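Local coordinates for nucleotide-binding protein, universal stress protein UspA family (Lactobacillus plantarum, PDB 3S3T) that binds ATP as a member of the universal stress protein UspA family, and probably takes part in stress responses, though its precise role is unknown, at residues A[8-13]-A[36-41]; A[69-74]-A[86-91]. All blocks are in the same frame, centred on the assembly; numbering follows the deposited sequence.

Contact 1. Residues A[8-13]-A[36-41]; sequences ILVPVD and LTALYV. With ATP (adenosine-5'-triphosphate), chain I.
With CG of Tyr40 anti to the backbone N (chi1 -174°), the ring turns back alongside the end of 8-13: CD2 lies 3.2 Å from Val12 O, and CE2 reaches the backbone of Asp13. Asp13 has its CG between backbone N and carbonyl carbon (chi1 58°), which sets OD2 3.5 Å from ATP C8 while OD1 bonds to Ser15. The Tyr40 hydroxyl is held by Glu63. Between the strands runs a parallel ladder. Thr37 N binds Ile8 O, Val10 N meets Thr37 O at 2.8 Å, Leu39 N donates to Val10 O, and Val12 N closes the series on Leu39 O. Ile8 CG2 and Val10 CG1 both pack on Leu36 CD1, on the side covered by helix 16-32, whereas Leu9 CD1 rests on Leu39 CB on the side of Tyr102. At the C-terminal ends the ladder gives way to nucleotide: Val41 N donates to ATP N1 at 3.0 Å, ATP N6 returns a bond to Val41 O at 2.8 Å, and the ribose O2' donates to Pro11 O at 2.7 Å. Strand 7-11, helix 16-32 and strand 35-43 form a beta-alpha-beta unit, with ATP at the strand ends as in the HUP clan.

Contact 2. Residues A[69-74]-A[86-91]; sequences DAMRQR and LKTEIS
Met71, present as selenomethionine, reaches from helix 53-78 to strand 87-93. Its CB sits 3.9 Å from both CB and CG2 of Thr88. CG comes next, 3.9 Å from Ile90 CD1 and about as close to Thr88 CB. A bend at chi2 (-57°) then turns the chain, so that SE lies 3.8 Å from Thr88 CG2. Finally CE touches Ile90 CD1 at 3.8 Å and approaches Glu89 O at 3.9 Å. All of this is van der Waals packing, with no hydrogen bond between the two segments. In this alpha/beta fold the helix precedes the strand in sequence and covers one side of the parallel sheet at strand 87-93, the outermost strand on that side within the chain; where they meet, 69-74 and 87-91 run nearly antiparallel, at 170°. Met71 also spans to Ala38 and Tyr40 of the neighbouring strand 35-43. One helical turn on, Arg74 contributes its root: CB is 4.0 Å from Leu86 CD2, which also packs on the Arg74 carbonyl carbon. From there the arginine stretches off in a straight chain to NE, which donates to Gln19 OE1, and it makes a cation-pi contact with Phe22.

Contact 1 is the buried one, its centre about 3 Å from that of the chain; contact 2, its centre about 10 Å from the same point, is only partly buried. They meet on strand 35-43, whose one edge pairs with strand 7-11 and whose other edge pairs with strand 87-93, probably through Ala38 O to Glu89 N and Tyr40 N to Glu89 O, both 2.9 Å. Tyr40 CB also packs against Ile90 CD1 at 3.4 Å. Backbone hydrogen bonds build contact 1, and its strand ends receive ATP; contact 2 instead joins helix to sheet through apolar side chains, without touching the nucleotide. The two follow in series along the chain.

Contact 1. Residues A[8-13]-A[36-41]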
loop_
_atom_site.group_PDB
_atom_site.type_symbol
_atom_site.label_atom_id
_atom_site.label_comp_id
_atom_site.label_asym_id
_atom_site.label_seq_id
_atom_site.Cartn_x
_atom_site.Cartn_y
_atom_site.Cartn_z
ATOM N N ILE A 8 -9.626 4.040 -23.944
ATOM C CA ILE A 8 -8.937 3.119 -23.029
ATOM C C ILE A 8 -7.417 3.240 -23.163
ATOM O O ILE A 8 -6.905 3.394 -24.265
ATOM C CB ILE A 8 -9.351 1.646 -23.334
ATOM C CG1 ILE A 8 -10.880 1.484 -23.240
ATOM C CG2 ILE A 8 -8.656 0.606 -22.384
ATOM C CD1 ILE A 8 -11.416 0.129 -23.737
ATOM N N LEU A 9 -6.719 3.155 -22.026
ATOM C CA LEU A 9 -5.278 3.195 -21.966
ATOM C C LEU A 9 -4.808 1.867 -21.406
ATOM O O LEU A 9 -5.347 1.374 -20.399
ATOM C CB LEU A 9 -4.791 4.330 -21.047
ATOM C CG LEU A 9 -3.266 4.505 -20.947
ATOM C CD1 LEU A 9 -2.597 4.875 -22.262
ATOM C CD2 LEU A 9 -2.977 5.581 -19.925
ATOM N N VAL A 10 -3.859 1.250 -22.095
ATOM C CA VAL A 10 -3.230 0.042 -21.609
ATOM C C VAL A 10 -1.703 0.262 -21.551
ATOM O O VAL A 10 -1.013 0.134 -22.542
ATOM C CB VAL A 10 -3.633 -1.232 -22.373
ATOM C CG1 VAL A 10 -3.363 -1.153 -23.887
ATOM C CG2 VAL A 10 -2.941 -2.433 -21.721
ATOM N N PRO A 11 -1.194 0.639 -20.363
ATOM C CA PRO A 11 0.245 0.741 -20.226
ATOM C C PRO A 11 0.851 -0.664 -20.257
ATOM O O PRO A 11 0.381 -1.556 -19.539
ATOM C CB PRO A 11 0.424 1.454 -18.872
ATOM C CG PRO A 11 -0.883 2.087 -18.579
ATOM C CD PRO A 11 -1.881 1.109 -19.160
ATOM N N VAL A 12 1.875 -0.863 -21.081
ATOM C CA VAL A 12 2.597 -2.125 -21.074
ATOM C C VAL A 12 4.097 -1.969 -20.819
ATOM O O VAL A 12 4.726 -1.035 -21.310
ATOM C CB VAL A 12 2.441 -2.849 -22.439
ATOM C CG1 VAL A 12 1.023 -3.343 -22.633
ATOM C CG2 VAL A 12 2.840 -1.910 -23.564
ATOM N N ASP A 13 4.671 -2.914 -20.074
ATOM C CA ASP A 13 6.129 -3.127 -20.075
ATOM C C ASP A 13 6.374 -4.315 -20.986
ATOM O O ASP A 13 5.519 -4.620 -21.845
ATOM C CB ASP A 13 6.707 -3.317 -18.660
ATOM C CG ASP A 13 6.088 -4.478 -17.931
ATOM O OD1 ASP A 13 5.506 -5.335 -18.602
ATOM O OD2 ASP A 13 6.212 -4.542 -16.712
ATOM N N LEU A 36 -8.396 2.854 -28.367
ATOM C CA LEU A 36 -7.422 2.148 -27.558
ATOM C C LEU A 36 -6.041 2.750 -27.763
ATOM O O LEU A 36 -5.661 3.026 -28.890
ATOM C CB LEU A 36 -7.425 0.641 -27.888
ATOM C CG LEU A 36 -6.523 -0.288 -27.066
ATOM C CD1 LEU A 36 -6.819 -0.169 -25.590
ATOM C CD2 LEU A 36 -6.672 -1.739 -27.559
ATOM N N THR A 37 -5.320 3.000 -26.649
ATOM C CA THR A 37 -3.929 3.442 -26.710
ATOM C C THR A 37 -3.056 2.492 -25.863
ATOM O O THR A 37 -3.366 2.291 -24.694
ATOM C CB THR A 37 -3.781 4.854 -26.130
ATOM O OG1 THR A 37 -4.512 5.763 -26.965
ATOM C CG2 THR A 37 -2.279 5.296 -26.076
ATOM N N ALA A 38 -2.020 1.902 -26.469
ATOM C CA ALA A 38 -0.949 1.179 -25.732
ATOM C C ALA A 38 0.229 2.104 -25.486
ATOM O O ALA A 38 0.686 2.825 -26.401
ATOM C CB ALA A 38 -0.519 -0.060 -26.461
ATOM N N LEU A 39 0.690 2.137 -24.232
ATOM C CA LEU A 39 1.748 3.059 -23.813
ATOM C C LEU A 39 2.881 2.275 -23.158
ATOM O O LEU A 39 2.652 1.623 -22.154
ATOM C CB LEU A 39 1.212 4.078 -22.817
ATOM C CG LEU A 39 2.211 4.956 -22.034
ATOM C CD1 LEU A 39 3.068 5.920 -22.985
ATOM C CD2 LEU A 39 1.469 5.745 -21.023
ATOM N N TYR A 40 4.076 2.317 -23.738
ATOM C CA TYR A 40 5.286 1.797 -23.068
ATOM C C TYR A 40 6.126 2.949 -22.554
ATOM O O TYR A 40 6.504 3.847 -23.322
ATOM C CB TYR A 40 6.109 0.971 -24.064
ATOM C CG TYR A 40 7.309 0.248 -23.472
ATOM C CD1 TYR A 40 8.474 0.933 -23.119
ATOM C CD2 TYR A 40 7.287 -1.138 -23.280
ATOM C CE1 TYR A 40 9.554 0.259 -22.549
ATOM C CE2 TYR A 40 8.398 -1.825 -22.755
ATOM C CZ TYR A 40 9.491 -1.143 -22.387
ATOM O OH TYR A 40 10.533 -1.859 -21.875
ATOM N N VAL A 41 6.449 2.937 -21.266
ATOM C CA VAL A 41 7.329 3.956 -20.718
ATOM C C VAL A 41 8.754 3.458 -20.521
ATOM O O VAL A 41 8.998 2.511 -19.773
ATOM C CB VAL A 41 6.797 4.542 -19.398
ATOM C CG1 VAL A 41 7.641 5.810 -19.004
ATOM C CG2 VAL A 41 5.337 4.948 -19.546
HETATM P PG ATP I . 7.697 -3.694 -9.156
HETATM O O1G ATP I . 8.112 -2.765 -10.273
HETATM O O2G ATP I . 8.865 -4.413 -8.552
HETATM O O3G ATP I . 6.851 -3.077 -8.050
HETATM P PB ATP I . 6.630 -5.466 -11.236
HETATM O O1B ATP I . 6.469 -6.957 -11.154
HETATM O O2B ATP I . 7.647 -4.914 -12.176
HETATM O O3B ATP I . 6.848 -4.933 -9.746
HETATM P PA ATP I . 4.706 -3.464 -12.096
HETATM O O1A ATP I . 5.858 -2.599 -12.503
HETATM O O2A ATP I . 3.773 -2.860 -11.129
HETATM O O3A ATP I . 5.148 -4.891 -11.555
HETATM O "O5'" ATP I . 3.913 -3.817 -13.489
HETATM C "C5'" ATP I . 2.506 -4.044 -13.443
HETATM C "C4'" ATP I . 1.850 -3.540 -14.732
HETATM O "O4'" ATP I . 2.181 -2.158 -14.798
HETATM C "C3'" ATP I . 2.417 -4.151 -16.003
HETATM O "O3'" ATP I . 1.819 -5.394 -16.331
HETATM C "C2'" ATP I . 2.142 -3.020 -16.964
HETATM O "O2'" ATP I . 0.767 -3.101 -17.315
HETATM C "C1'" ATP I . 2.398 -1.764 -16.143
HETATM N N9 ATP I . 3.754 -1.253 -16.332
HETATM C C8 ATP I . 4.863 -1.540 -15.581
HETATM N N7 ATP I . 5.953 -0.906 -16.071
HETATM C C5 ATP I . 5.530 -0.215 -17.135
HETATM C C6 ATP I . 6.173 0.646 -18.121
HETATM N N6 ATP I . 7.498 0.877 -18.008
HETATM N N1 ATP I . 5.396 1.200 -19.118
HETATM C C2 ATP I . 4.082 0.931 -19.176
HETATM N N3 ATP I . 3.424 0.117 -18.339
HETATM C C4 ATP I . 4.100 -0.452 -17.317
HETATM O O HOH W 1 -7.139 5.571 -26.382
#

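Contact 2. Residues A[69-74]-A[86-91]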
loop_
_atom_site.group_PDB
_atom_site.type_symbol
_atom_site.label_atom_id
_atom_site.label_comp_id
_atom_site.label_asym_id
_atom_site.label_seq_id
_atom_site.Cartn_x
_atom_site.Cartn_y
_atom_site.Cartn_z
ATOM N N ASP A 69 9.038 -2.472 -31.711
ATOM C CA ASP A 69 8.759 -3.705 -32.436
ATOM C C ASP A 69 7.586 -4.452 -31.794
ATOM O O ASP A 69 6.788 -5.069 -32.494
ATOM C CB ASP A 69 9.997 -4.613 -32.526
ATOM C CG ASP A 69 9.680 -5.909 -33.235
ATOM O OD1 ASP A 69 9.535 -5.887 -34.493
ATOM O OD2 ASP A 69 9.509 -6.927 -32.522
ATOM N N ALA A 70 7.470 -4.414 -30.468
ATOM C CA ALA A 70 6.311 -5.051 -29.842
ATOM C C ALA A 70 4.994 -4.315 -30.228
ATOM O O ALA A 70 3.956 -4.943 -30.398
ATOM C CB ALA A 70 6.478 -5.108 -28.361
HETATM N N MSE A 71 5.063 -2.990 -30.378
HETATM C CA MSE A 71 3.906 -2.184 -30.770
HETATM C C MSE A 71 3.480 -2.516 -32.209
HETATM O O MSE A 71 2.292 -2.710 -32.480
HETATM C CB MSE A 71 4.225 -0.702 -30.636
HETATM C CG MSE A 71 4.377 -0.229 -29.198
HETATM SE SE MSE A 71 2.765 -0.589 -28.127
HETATM C CE MSE A 71 3.393 0.238 -26.498
ATOM N N ARG A 72 4.458 -2.603 -33.115
ATOM C CA ARG A 72 4.208 -3.080 -34.472
ATOM C C ARG A 72 3.394 -4.364 -34.475
ATOM O O ARG A 72 2.352 -4.419 -35.121
ATOM C CB ARG A 72 5.515 -3.302 -35.208
ATOM C CG ARG A 72 6.105 -2.026 -35.798
ATOM C CD ARG A 72 7.155 -2.333 -36.891
ATOM N NE ARG A 72 7.927 -1.138 -37.281
ATOM C CZ ARG A 72 8.889 -0.552 -36.554
ATOM N NH1 ARG A 72 9.238 -1.017 -35.358
ATOM N NH2 ARG A 72 9.513 0.528 -37.033
ATOM N N GLN A 73 3.842 -5.368 -33.727
ATOM C CA GLN A 73 3.104 -6.633 -33.601
ATOM C C GLN A 73 1.706 -6.415 -33.052
ATOM O O GLN A 73 0.748 -7.049 -33.501
ATOM C CB GLN A 73 3.818 -7.632 -32.692
ATOM C CG GLN A 73 5.139 -8.159 -33.214
ATOM C CD GLN A 73 5.716 -9.264 -32.324
ATOM O OE1 GLN A 73 6.135 -9.025 -31.191
ATOM N NE2 GLN A 73 5.744 -10.482 -32.851
ATOM N N ARG A 74 1.570 -5.523 -32.074
ATOM C CA ARG A 74 0.251 -5.279 -31.515
ATOM C C ARG A 74 -0.726 -4.656 -32.553
ATOM O O ARG A 74 -1.880 -5.043 -32.595
ATOM C CB ARG A 74 0.335 -4.443 -30.234
ATOM C CG ARG A 74 0.919 -5.229 -29.055
ATOM C CD ARG A 74 0.996 -4.403 -27.818
ATOM N NE ARG A 74 1.674 -5.112 -26.725
ATOM C CZ ARG A 74 2.872 -4.813 -26.254
ATOM N NH1 ARG A 74 3.582 -3.787 -26.737
ATOM N NH2 ARG A 74 3.361 -5.542 -25.291
ATOM N N LEU A 86 -5.863 1.364 -32.857
ATOM C CA LEU A 86 -4.821 1.320 -31.848
ATOM C C LEU A 86 -3.866 2.462 -32.152
ATOM O O LEU A 86 -3.350 2.579 -33.279
ATOM C CB LEU A 86 -4.065 -0.016 -31.850
ATOM C CG LEU A 86 -2.976 -0.127 -30.779
ATOM C CD1 LEU A 86 -3.625 -0.304 -29.395
ATOM C CD2 LEU A 86 -1.977 -1.254 -31.116
ATOM N N LYS A 87 -3.718 3.319 -31.147
ATOM C CA LYS A 87 -2.625 4.260 -31.072
ATOM C C LYS A 87 -1.547 3.605 -30.179
ATOM O O LYS A 87 -1.868 2.982 -29.178
ATOM C CB LYS A 87 -3.108 5.578 -30.464
ATOM C CG LYS A 87 -2.046 6.680 -30.328
ATOM C CD LYS A 87 -2.495 7.805 -29.391
ATOM C CE LYS A 87 -1.867 9.142 -29.802
ATOM N NZ LYS A 87 -1.969 10.179 -28.750
ATOM N N THR A 88 -0.289 3.728 -30.571
ATOM C CA THR A 88 0.830 3.238 -29.785
ATOM C C THR A 88 1.731 4.415 -29.418
ATOM O O THR A 88 1.961 5.338 -30.236
ATOM C CB THR A 88 1.614 2.185 -30.538
ATOM O OG1 THR A 88 2.179 2.741 -31.745
ATOM C CG2 THR A 88 0.705 0.980 -30.857
ATOM N N GLU A 89 2.250 4.390 -28.202
ATOM C CA GLU A 89 3.063 5.469 -27.719
ATOM C C GLU A 89 4.212 4.917 -26.894
ATOM O O GLU A 89 4.005 4.052 -26.020
ATOM C CB GLU A 89 2.209 6.352 -26.819
ATOM C CG GLU A 89 2.897 7.637 -26.394
ATOM C CD GLU A 89 2.351 8.869 -27.066
ATOM O OE1 GLU A 89 1.120 8.936 -27.346
ATOM O OE2 GLU A 89 3.155 9.812 -27.249
ATOM N N ILE A 90 5.412 5.421 -27.162
ATOM C CA ILE A 90 6.566 5.129 -26.364
ATOM C C ILE A 90 7.010 6.455 -25.750
ATOM O O ILE A 90 7.289 7.440 -26.468
ATOM C CB ILE A 90 7.705 4.507 -27.217
ATOM C CG1 ILE A 90 7.216 3.287 -28.010
ATOM C CG2 ILE A 90 8.917 4.192 -26.361
ATOM C CD1 ILE A 90 6.607 2.214 -27.213
ATOM N N SER A 91 7.021 6.504 -24.422
ATOM C CA SER A 91 7.443 7.703 -23.711
ATOM C C SER A 91 8.597 7.405 -22.782
ATOM O O SER A 91 8.868 6.237 -22.469
ATOM C CB SER A 91 6.263 8.269 -22.894
ATOM O OG SER A 91 5.251 8.777 -23.758
#